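Local coordinates for oxidized polyvinyl alcohol hydrolase (Sphingopyxis, PDB 3WLA), which hydrolyses beta-diketones such as 4,6-nonanedione, cleaving a carbon-carbon bond, and so breaks down oxidized polyvinyl alcohol in the second step of its degradation, at residues 51-56 with 83-88; 111-116 with 161-166; 186-191 with 253-258. One frame throughout, in Å; residues are numbered along the deposited sequence.

Interaction 1. Residues 51-56 with 83-88; sequences VPMVGT and ISPVRQ. With SO4 (sulfate ion), chain D.
Ser84 meets the carbonyl of Pro52 almost head-on: with OG anti to the backbone N (chi1 -168°), the hydroxyl reaches across and donates to Pro52 O at 2.8 Å, with a C=O...donor angle of 161°. Pro52 has no N-H to offer the neighbouring strand, and the serine takes up its carbonyl. Water 1 donates to Ser84 OG and Pro85 O and accepts weakly from Val54 N, linking the two segments where the parallel strands 47-53 and 81-85 diverge. On apolar ground, the Pro85 ring crosses Met53 at about a right angle, CG against CG at 3.6 Å, while its CD lies 3.8 Å from CG1 of Val51. Val51 CA makes a C-H...O contact of 3.1 Å with Ile83 O.

Beyond the strands Arg87 reaches back, its chain bent at chi3 (-62°). CG2 of Val54 sits over one face of the guanidinium, 3.6 Å from NE, and NH1 makes weak bonds to Gly55 O and Thr56 O, each 3.0 Å; NH2 binds Gly97 O. A beta carbon at Gly55 would point into the place held by the sulfate, probably a crystallisation ion, which accepts from Thr56 N and OG1; OG1 also pairs with Trp111. The positive guanidinium probably draws the Gly55 and Thr56 carbonyls to itself, and so is likely to steady the turn that presents Thr56 N to the anion beside Ser162.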
loop_
_atom_site.group_PDB
_atom_site.type_symbol
_atom_site.label_atom_id
_atom_site.label_comp_id
_atom_site.label_asym_id
_atom_site.label_seq_id
_atom_site.Cartn_x
_atom_site.Cartn_y
_atom_site.Cartn_z
ATOM N N VAL A 51 6.216 -5.326 3.806
ATOM C CA VAL A 51 5.705 -4.391 4.815
ATOM C C VAL A 51 4.184 -4.283 4.608
ATOM O O VAL A 51 3.694 -3.413 3.878
ATOM C CB VAL A 51 6.403 -2.994 4.656
ATOM C CG1 VAL A 51 5.811 -1.990 5.628
ATOM C CG2 VAL A 51 7.892 -3.143 4.896
ATOM N N PRO A 52 3.422 -5.210 5.216
ATOM C CA PRO A 52 1.969 -5.204 5.079
ATOM C C PRO A 52 1.281 -4.203 6.001
ATOM O O PRO A 52 1.610 -4.154 7.168
ATOM C CB PRO A 52 1.594 -6.660 5.434
ATOM C CG PRO A 52 2.586 -6.968 6.555
ATOM C CD PRO A 52 3.882 -6.367 6.004
ATOM N N MET A 53 0.302 -3.462 5.486
ATOM C CA MET A 53 -0.423 -2.444 6.261
ATOM C C MET A 53 -1.898 -2.663 6.339
ATOM O O MET A 53 -2.550 -2.964 5.290
ATOM C CB MET A 53 -0.215 -1.050 5.636
ATOM C CG MET A 53 1.175 -0.549 5.864
ATOM S SD MET A 53 1.520 1.032 5.165
ATOM C CE MET A 53 1.422 0.534 3.271
ATOM N N VAL A 54 -2.439 -2.516 7.564
ATOM C CA VAL A 54 -3.881 -2.640 7.791
ATOM C C VAL A 54 -4.549 -1.363 7.281
ATOM O O VAL A 54 -3.896 -0.367 6.979
ATOM C CB VAL A 54 -4.267 -2.721 9.312
ATOM C CG1 VAL A 54 -3.917 -4.096 9.883
ATOM C CG2 VAL A 54 -3.488 -1.667 10.091
ATOM N N GLY A 55 -5.868 -1.423 7.267
ATOM C CA GLY A 55 -6.688 -0.333 6.862
ATOM C C GLY A 55 -7.317 0.414 8.029
ATOM O O GLY A 55 -6.645 0.887 8.953
ATOM N N THR A 56 -8.622 0.507 8.015
ATOM C CA THR A 56 -9.273 1.315 9.036
ATOM C C THR A 56 -9.655 0.588 10.324
ATOM O O THR A 56 -9.544 1.177 11.436
ATOM C CB THR A 56 -10.586 1.910 8.494
ATOM O OG1 THR A 56 -10.340 2.583 7.238
ATOM C CG2 THR A 56 -11.263 2.812 9.601
ATOM N N ILE A 83 7.744 -6.653 8.140
ATOM C CA ILE A 83 7.699 -5.561 9.124
ATOM C C ILE A 83 6.314 -4.887 8.964
ATOM O O ILE A 83 5.997 -4.366 7.899
ATOM C CB ILE A 83 8.812 -4.513 8.868
ATOM C CG1 ILE A 83 10.174 -5.173 8.778
ATOM C CG2 ILE A 83 8.851 -3.456 10.010
ATOM C CD1 ILE A 83 11.193 -4.261 8.146
ATOM N N SER A 84 5.464 -4.938 9.988
ATOM C CA SER A 84 4.150 -4.310 9.864
ATOM C C SER A 84 4.149 -3.081 10.789
ATOM O O SER A 84 4.385 -3.227 12.012
ATOM C CB SER A 84 3.050 -5.277 10.284
ATOM O OG SER A 84 1.767 -4.761 9.913
ATOM N N PRO A 85 3.934 -1.881 10.221
ATOM C CA PRO A 85 3.906 -0.602 10.940
ATOM C C PRO A 85 2.596 -0.340 11.595
ATOM O O PRO A 85 1.556 -0.706 11.076
ATOM C CB PRO A 85 4.221 0.410 9.859
ATOM C CG PRO A 85 3.433 -0.177 8.674
ATOM C CD PRO A 85 3.678 -1.678 8.769
ATOM N N VAL A 86 2.653 0.299 12.764
ATOM C CA VAL A 86 1.463 0.658 13.500
ATOM C C VAL A 86 0.992 2.087 13.101
ATOM O O VAL A 86 1.803 3.035 12.977
ATOM C CB VAL A 86 1.720 0.593 15.040
ATOM C CG1 VAL A 86 0.468 1.083 15.779
ATOM C CG2 VAL A 86 2.030 -0.907 15.436
ATOM N N ARG A 87 -0.316 2.238 12.904
ATOM C CA ARG A 87 -0.879 3.543 12.485
ATOM C C ARG A 87 -0.710 4.583 13.630
ATOM O O ARG A 87 -0.868 4.226 14.794
ATOM C CB ARG A 87 -2.379 3.390 12.188
ATOM C CG ARG A 87 -2.719 2.548 10.922
ATOM C CD ARG A 87 -4.175 2.064 10.943
ATOM N NE ARG A 87 -4.312 1.196 12.119
ATOM C CZ ARG A 87 -5.448 0.671 12.564
ATOM N NH1 ARG A 87 -6.602 0.903 11.906
ATOM N NH2 ARG A 87 -5.414 -0.083 13.693
ATOM N N GLN A 88 -0.450 5.843 13.282
ATOM C CA GLN A 88 -0.301 6.907 14.299
ATOM C C GLN A 88 -1.476 6.921 15.281
ATOM O O GLN A 88 -1.275 6.991 16.499
ATOM C CB GLN A 88 -0.221 8.294 13.645
ATOM C CG GLN A 88 1.003 8.528 12.853
ATOM C CD GLN A 88 0.976 9.835 12.096
ATOM O OE1 GLN A 88 1.272 9.870 10.892
ATOM N NE2 GLN A 88 0.645 10.928 12.790
HETATM S S SO4 D . -11.046 -1.363 6.432
HETATM O O1 SO4 D . -10.322 -0.191 5.922
HETATM O O2 SO4 D . -10.337 -1.908 7.623
HETATM O O3 SO4 D . -12.354 -0.958 6.888
HETATM O O4 SO4 D . -11.196 -2.412 5.420
HETATM O O HOH W 1 -0.171 -2.551 10.040
#

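Interaction 2. Residues 111-116 with 161-166; sequences WNPWND and ISAGGT. With SO4 (sulfate ion), chain D.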
loop_
_atom_site.group_PDB
_atom_site.type_symbol
_atom_site.label_atom_id
_atom_site.label_comp_id
_atom_site.label_asym_id
_atom_site.label_seq_id
_atom_site.Cartn_x
_atom_site.Cartn_y
_atom_site.Cartn_z
ATOM N N TRP A 111 -8.243 10.812 5.317
ATOM C CA TRP A 111 -8.781 9.757 6.190
ATOM C C TRP A 111 -7.742 9.562 7.288
ATOM O O TRP A 111 -6.526 9.609 7.034
ATOM C CB TRP A 111 -8.955 8.460 5.348
ATOM C CG TRP A 111 -9.943 7.424 5.865
ATOM C CD1 TRP A 111 -9.708 6.059 6.151
ATOM C CD2 TRP A 111 -11.336 7.630 6.080
ATOM N NE1 TRP A 111 -10.879 5.445 6.513
ATOM C CE2 TRP A 111 -11.892 6.374 6.484
ATOM C CE3 TRP A 111 -12.181 8.758 5.972
ATOM C CZ2 TRP A 111 -13.259 6.231 6.780
ATOM C CZ3 TRP A 111 -13.539 8.603 6.261
ATOM C CH2 TRP A 111 -14.059 7.362 6.657
ATOM N N ASN A 112 -8.221 9.330 8.500
ATOM C CA ASN A 112 -7.331 9.229 9.614
ATOM C C ASN A 112 -6.364 8.022 9.748
ATOM O O ASN A 112 -5.278 8.183 10.262
ATOM C CB ASN A 112 -8.140 9.352 10.917
ATOM C CG ASN A 112 -7.290 9.840 12.092
ATOM O OD1 ASN A 112 -6.397 10.638 11.906
ATOM N ND2 ASN A 112 -7.588 9.390 13.284
ATOM N N PRO A 113 -6.748 6.817 9.322
ATOM C CA PRO A 113 -5.750 5.733 9.529
ATOM C C PRO A 113 -4.300 5.929 9.078
ATOM O O PRO A 113 -3.351 5.611 9.826
ATOM C CB PRO A 113 -6.390 4.530 8.842
ATOM C CG PRO A 113 -7.873 4.794 8.962
ATOM C CD PRO A 113 -7.956 6.310 8.659
ATOM N N TRP A 114 -4.135 6.432 7.859
ATOM C CA TRP A 114 -2.798 6.640 7.309
ATOM C C TRP A 114 -2.803 7.967 6.614
ATOM O O TRP A 114 -3.837 8.361 6.068
ATOM C CB TRP A 114 -2.411 5.566 6.252
ATOM C CG TRP A 114 -2.224 4.155 6.810
ATOM C CD1 TRP A 114 -3.066 3.078 6.657
ATOM C CD2 TRP A 114 -1.121 3.691 7.587
ATOM N NE1 TRP A 114 -2.547 1.985 7.289
ATOM C CE2 TRP A 114 -1.352 2.314 7.866
ATOM C CE3 TRP A 114 0.048 4.299 8.079
ATOM C CZ2 TRP A 114 -0.444 1.520 8.621
ATOM C CZ3 TRP A 114 0.957 3.508 8.840
ATOM C CH2 TRP A 114 0.693 2.125 9.101
ATOM N N ASN A 115 -1.642 8.642 6.643
ATOM C CA ASN A 115 -1.467 9.941 5.995
ATOM C C ASN A 115 -1.339 9.546 4.510
ATOM O O ASN A 115 -0.240 9.606 3.932
ATOM C CB ASN A 115 -0.156 10.587 6.439
ATOM C CG ASN A 115 -0.171 11.061 7.907
ATOM O OD1 ASN A 115 0.882 11.361 8.467
ATOM N ND2 ASN A 115 -1.355 11.168 8.510
ATOM N N ASP A 116 -2.460 9.128 3.918
ATOM C CA ASP A 116 -2.440 8.639 2.550
ATOM C C ASP A 116 -2.937 9.506 1.417
ATOM O O ASP A 116 -2.909 9.080 0.288
ATOM C CB ASP A 116 -3.152 7.279 2.474
ATOM C CG ASP A 116 -4.609 7.340 2.965
ATOM O OD1 ASP A 116 -5.262 8.415 2.828
ATOM O OD2 ASP A 116 -5.107 6.299 3.476
ATOM N N ILE A 161 -4.218 -3.318 2.723
ATOM C CA ILE A 161 -5.628 -3.442 2.411
ATOM C C ILE A 161 -6.344 -2.123 2.735
ATOM O O ILE A 161 -6.067 -1.489 3.761
ATOM C CB ILE A 161 -6.222 -4.634 3.208
ATOM C CG1 ILE A 161 -7.736 -4.708 2.997
ATOM C CG2 ILE A 161 -5.965 -4.449 4.772
ATOM C CD1 ILE A 161 -8.237 -4.827 1.490
ATOM N N SER A 162 -7.216 -1.659 1.828
ATOM C CA SER A 162 -8.018 -0.452 2.072
ATOM C C SER A 162 -7.156 0.807 2.380
ATOM O O SER A 162 -6.344 1.185 1.545
ATOM C CB SER A 162 -9.018 -0.781 3.219
ATOM O OG SER A 162 -10.043 0.217 3.335
ATOM N N ALA A 163 -7.320 1.485 3.522
ATOM C CA ALA A 163 -6.458 2.653 3.788
ATOM C C ALA A 163 -4.967 2.224 3.655
ATOM O O ALA A 163 -4.129 3.002 3.214
ATOM C CB ALA A 163 -6.743 3.233 5.222
ATOM N N GLY A 164 -4.650 0.977 4.008
ATOM C CA GLY A 164 -3.281 0.525 3.863
ATOM C C GLY A 164 -2.872 0.391 2.387
ATOM O O GLY A 164 -1.711 0.531 2.055
ATOM N N GLY A 165 -3.829 0.100 1.508
ATOM C CA GLY A 165 -3.503 0.008 0.074
ATOM C C GLY A 165 -3.352 1.435 -0.449
ATOM O O GLY A 165 -2.505 1.713 -1.290
ATOM N N THR A 166 -4.152 2.351 0.099
ATOM C CA THR A 166 -4.085 3.783 -0.276
ATOM C C THR A 166 -2.691 4.339 0.080
ATOM O O THR A 166 -2.026 5.038 -0.718
ATOM C CB THR A 166 -5.113 4.627 0.483
ATOM O OG1 THR A 166 -6.439 4.092 0.269
ATOM C CG2 THR A 166 -5.073 6.104 -0.053
HETATM S S SO4 D . -11.046 -1.363 6.432
HETATM O O1 SO4 D . -10.322 -0.191 5.922
HETATM O O2 SO4 D . -10.337 -1.908 7.623
HETATM O O3 SO4 D . -12.354 -0.958 6.888
HETATM O O4 SO4 D . -11.196 -2.412 5.420
HETATM O O HOH W 2 -7.693 5.456 2.447
#
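Three side chains of the 111-116 loop close on the methyl group of Ala163, and this apolar packing carries much of the contact. Pro113 CB comes nearest of the three, 3.9 Å from Ala163 CB; Trp111 and Trp114 both present CD1 at a ring edge, that of Trp114 at 4.0 Å. A methyl fits a position ringed this closely. The Trp114 ring also passes Gly164, with NE1 3.8 Å from Gly164 CA, while its N-H is spent on Val54 O.

Ser162, Ala163 and Gly164 belong to a strand-turn-helix that fits the nucleophile elbow (GxSxG) of alpha/beta-hydrolases. Ser162, probably the nucleophile, has the strained backbone expected there (phi 57°, psi -122°), and its OG donates to sulfate O1 at 2.6 Å, with His285 as another partner.

Van der Waals contact continues at Asp116, whose CG lies between the backbone N and the carbonyl carbon (chi1 58°), a turn that lays the carboxylate against Thr166 CG2, 3.3 Å from CG. No direct hydrogen bond crosses between the two segments. Instead water 2 donates to Asp116 OD2 and lies 2.9 Å from Thr166 OG1, a hydroxyl that also pairs with Glu188 N. Asp116 OD1 accepts from Tyr190. Were Asp116 cut back to an alanine, the Tyr190 hydroxyl and water 2 would probably lose their acceptor, and a gap would be likely to open beside the Thr166 methyl.

Interaction 3. Residues 186-191 with 253-258; sequences SGEWYS and LCSDYR
Ser255 OG donates to Glu188 OE2 at 2.8 Å, and Glu188 OE2 accepts through its lone pair anti to the other carboxylate oxygen; this is the direct hydrogen bond between the two segments. The bend of Glu188 at chi2 (-73°) turns the carboxylate so that OE2 faces Ser255 while OE1 faces back to its own loop, accepting from Trp189 N and Tyr190 N, the latter at 2.9 Å. A carboxylate suits this place: it offers acceptors on two sides and supplies no competing donor.

Water 3 joins OE2 to Asp256 N, and water 4 lies 2.7 Å from both Glu188 OE2 and Cys254 O, close to the bulge that Cys254 and Ser255 form opposite Trp245.

The rest is packing against the Tyr257 ring. Ser186 CB rests over one face, 4.0 Å from Tyr257 CG, and Ser186 O approaches Tyr257 CE1 to 3.1 Å, whereas Gly187 O and Glu188 N lie at the ring edge. Tyr257 also stacks with His285, and Ser186 OG is bonded to Asp243. Asp256 caps the helix that Tyr257 begins, OD1 accepting from Arg258 N. Ser162, His285 and Asp243 have a geometry consistent with the charge-relay triad of an alpha/beta-hydrolase, and Ser186 and Tyr257 pack against its histidine and acid.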
loop_
_atom_site.group_PDB
_atom_site.type_symbol
_atom_site.label_atom_id
_atom_site.label_comp_id
_atom_site.label_asym_id
_atom_site.label_seq_id
_atom_site.Cartn_x
_atom_site.Cartn_y
_atom_site.Cartn_z
ATOM N N SER A 186 -7.158 -2.914 -2.940
ATOM C CA SER A 186 -8.323 -2.051 -2.790
ATOM C C SER A 186 -8.008 -0.738 -2.083
ATOM O O SER A 186 -8.561 -0.423 -1.028
ATOM C CB SER A 186 -9.439 -2.755 -2.037
ATOM O OG SER A 186 -9.681 -4.038 -2.572
ATOM N N GLY A 187 -7.099 0.027 -2.688
ATOM C CA GLY A 187 -6.723 1.289 -2.160
ATOM C C GLY A 187 -7.431 2.403 -2.862
ATOM O O GLY A 187 -7.898 2.242 -3.983
ATOM N N GLU A 188 -7.551 3.535 -2.195
ATOM C CA GLU A 188 -8.190 4.679 -2.821
ATOM C C GLU A 188 -7.190 5.384 -3.739
ATOM O O GLU A 188 -5.988 5.190 -3.625
ATOM C CB GLU A 188 -8.634 5.674 -1.782
ATOM C CG GLU A 188 -10.154 5.732 -1.518
ATOM C CD GLU A 188 -10.977 6.404 -2.652
ATOM O OE1 GLU A 188 -10.380 7.024 -3.595
ATOM O OE2 GLU A 188 -12.224 6.285 -2.582
ATOM N N TRP A 189 -7.703 6.223 -4.617
ATOM C CA TRP A 189 -6.849 7.024 -5.512
ATOM C C TRP A 189 -7.199 8.509 -5.303
ATOM O O TRP A 189 -6.408 9.445 -5.673
ATOM C CB TRP A 189 -7.079 6.612 -6.988
ATOM C CG TRP A 189 -6.077 7.235 -7.937
ATOM C CD1 TRP A 189 -6.307 8.252 -8.846
ATOM C CD2 TRP A 189 -4.732 6.836 -8.107
ATOM N NE1 TRP A 189 -5.159 8.485 -9.575
ATOM C CE2 TRP A 189 -4.182 7.626 -9.141
ATOM C CE3 TRP A 189 -3.928 5.864 -7.493
ATOM C CZ2 TRP A 189 -2.863 7.477 -9.568
ATOM C CZ3 TRP A 189 -2.610 5.705 -7.925
ATOM C CH2 TRP A 189 -2.092 6.508 -8.947
ATOM N N TYR A 190 -8.348 8.727 -4.648
ATOM C CA TYR A 190 -8.908 10.055 -4.405
ATOM C C TYR A 190 -8.834 10.809 -5.736
ATOM O O TYR A 190 -8.199 11.838 -5.849
ATOM C CB TYR A 190 -8.105 10.813 -3.347
ATOM C CG TYR A 190 -8.010 10.097 -2.031
ATOM C CD1 TYR A 190 -9.153 9.638 -1.367
ATOM C CD2 TYR A 190 -6.753 9.904 -1.405
ATOM C CE1 TYR A 190 -9.047 9.005 -0.106
ATOM C CE2 TYR A 190 -6.650 9.282 -0.155
ATOM C CZ TYR A 190 -7.790 8.845 0.484
ATOM O OH TYR A 190 -7.677 8.312 1.741
ATOM N N SER A 191 -9.456 10.265 -6.768
ATOM C CA SER A 191 -9.388 10.920 -8.064
ATOM C C SER A 191 -9.873 12.337 -8.066
ATOM O O SER A 191 -10.826 12.686 -7.374
ATOM C CB SER A 191 -10.154 10.128 -9.098
ATOM O OG SER A 191 -9.750 8.794 -9.017
ATOM N N LEU A 253 -22.218 4.989 1.341
ATOM C CA LEU A 253 -21.213 4.512 0.423
ATOM C C LEU A 253 -20.263 5.649 0.107
ATOM O O LEU A 253 -20.645 6.632 -0.515
ATOM C CB LEU A 253 -21.895 4.068 -0.857
ATOM C CG LEU A 253 -20.972 3.586 -1.974
ATOM C CD1 LEU A 253 -20.071 2.373 -1.508
ATOM C CD2 LEU A 253 -21.871 3.168 -3.109
ATOM N N CYS A 254 -19.031 5.567 0.544
ATOM C CA CYS A 254 -18.152 6.653 0.172
ATOM C C CYS A 254 -16.891 6.299 -0.630
ATOM O O CYS A 254 -16.167 7.204 -0.989
ATOM C CB CYS A 254 -17.825 7.510 1.379
ATOM S SG CYS A 254 -17.449 6.588 2.821
ATOM N N SER A 255 -16.594 5.013 -0.848
ATOM C CA SER A 255 -15.481 4.624 -1.712
ATOM C C SER A 255 -15.928 3.404 -2.518
ATOM O O SER A 255 -16.527 2.464 -1.965
ATOM C CB SER A 255 -14.240 4.195 -0.938
ATOM O OG SER A 255 -13.603 5.303 -0.364
ATOM N N ASP A 256 -15.649 3.427 -3.816
ATOM C CA ASP A 256 -15.959 2.302 -4.680
ATOM C C ASP A 256 -14.599 1.967 -5.288
ATOM O O ASP A 256 -14.025 2.771 -6.018
ATOM C CB ASP A 256 -16.929 2.769 -5.746
ATOM C CG ASP A 256 -17.231 1.696 -6.783
ATOM O OD1 ASP A 256 -16.513 0.700 -6.943
ATOM O OD2 ASP A 256 -18.216 1.896 -7.476
ATOM N N TYR A 257 -14.065 0.808 -4.997
ATOM C CA TYR A 257 -12.761 0.499 -5.496
ATOM C C TYR A 257 -12.664 0.084 -6.943
ATOM O O TYR A 257 -11.608 -0.295 -7.377
ATOM C CB TYR A 257 -12.089 -0.533 -4.615
ATOM C CG TYR A 257 -11.988 0.047 -3.210
ATOM C CD1 TYR A 257 -10.922 0.873 -2.852
ATOM C CD2 TYR A 257 -13.061 -0.113 -2.303
ATOM C CE1 TYR A 257 -10.927 1.553 -1.596
ATOM C CE2 TYR A 257 -13.078 0.544 -1.067
ATOM C CZ TYR A 257 -12.005 1.369 -0.726
ATOM O OH TYR A 257 -12.030 1.977 0.501
ATOM N N ARG A 258 -13.754 0.168 -7.689
ATOM C CA ARG A 258 -13.647 -0.194 -9.113
ATOM C C ARG A 258 -12.925 0.978 -9.790
ATOM O O ARG A 258 -11.856 0.815 -10.383
ATOM C CB ARG A 258 -15.053 -0.416 -9.706
ATOM C CG ARG A 258 -15.113 -0.791 -11.201
ATOM C CD ARG A 258 -16.563 -0.535 -11.638
ATOM N NE ARG A 258 -17.453 -1.454 -10.925
ATOM C CZ ARG A 258 -17.581 -2.722 -11.281
ATOM N NH1 ARG A 258 -16.908 -3.173 -12.341
ATOM N NH2 ARG A 258 -18.286 -3.568 -10.548
HETATM O O HOH W 3 -14.123 5.725 -4.759
HETATM O O HOH W 4 -14.119 8.151 -2.442
#

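How the interactions relate
The three contacts follow one another along the chain and converge near Ser162, the probable nucleophile. Interactions 1 and 2, with centres 9 Å apart, share the sulfate and are joined by hydrogen bonds from Trp114 NE1 to Val54 O (2.7 Å) and between Trp111 NE1 and Thr56 OG1 (3.0 Å). Interactions 2 and 3, 11 Å apart between centres, meet through Asp116 OD1 and Tyr190 OH (2.7 Å) and through Thr166 OG1 and Glu188 N (2.8 Å). Interactions 1 and 3 do not touch; their nearest atoms are about 7 Å apart. Interaction 2 thus bridges the sulfate-binding loop and the side of the site next to His285 and Asp243.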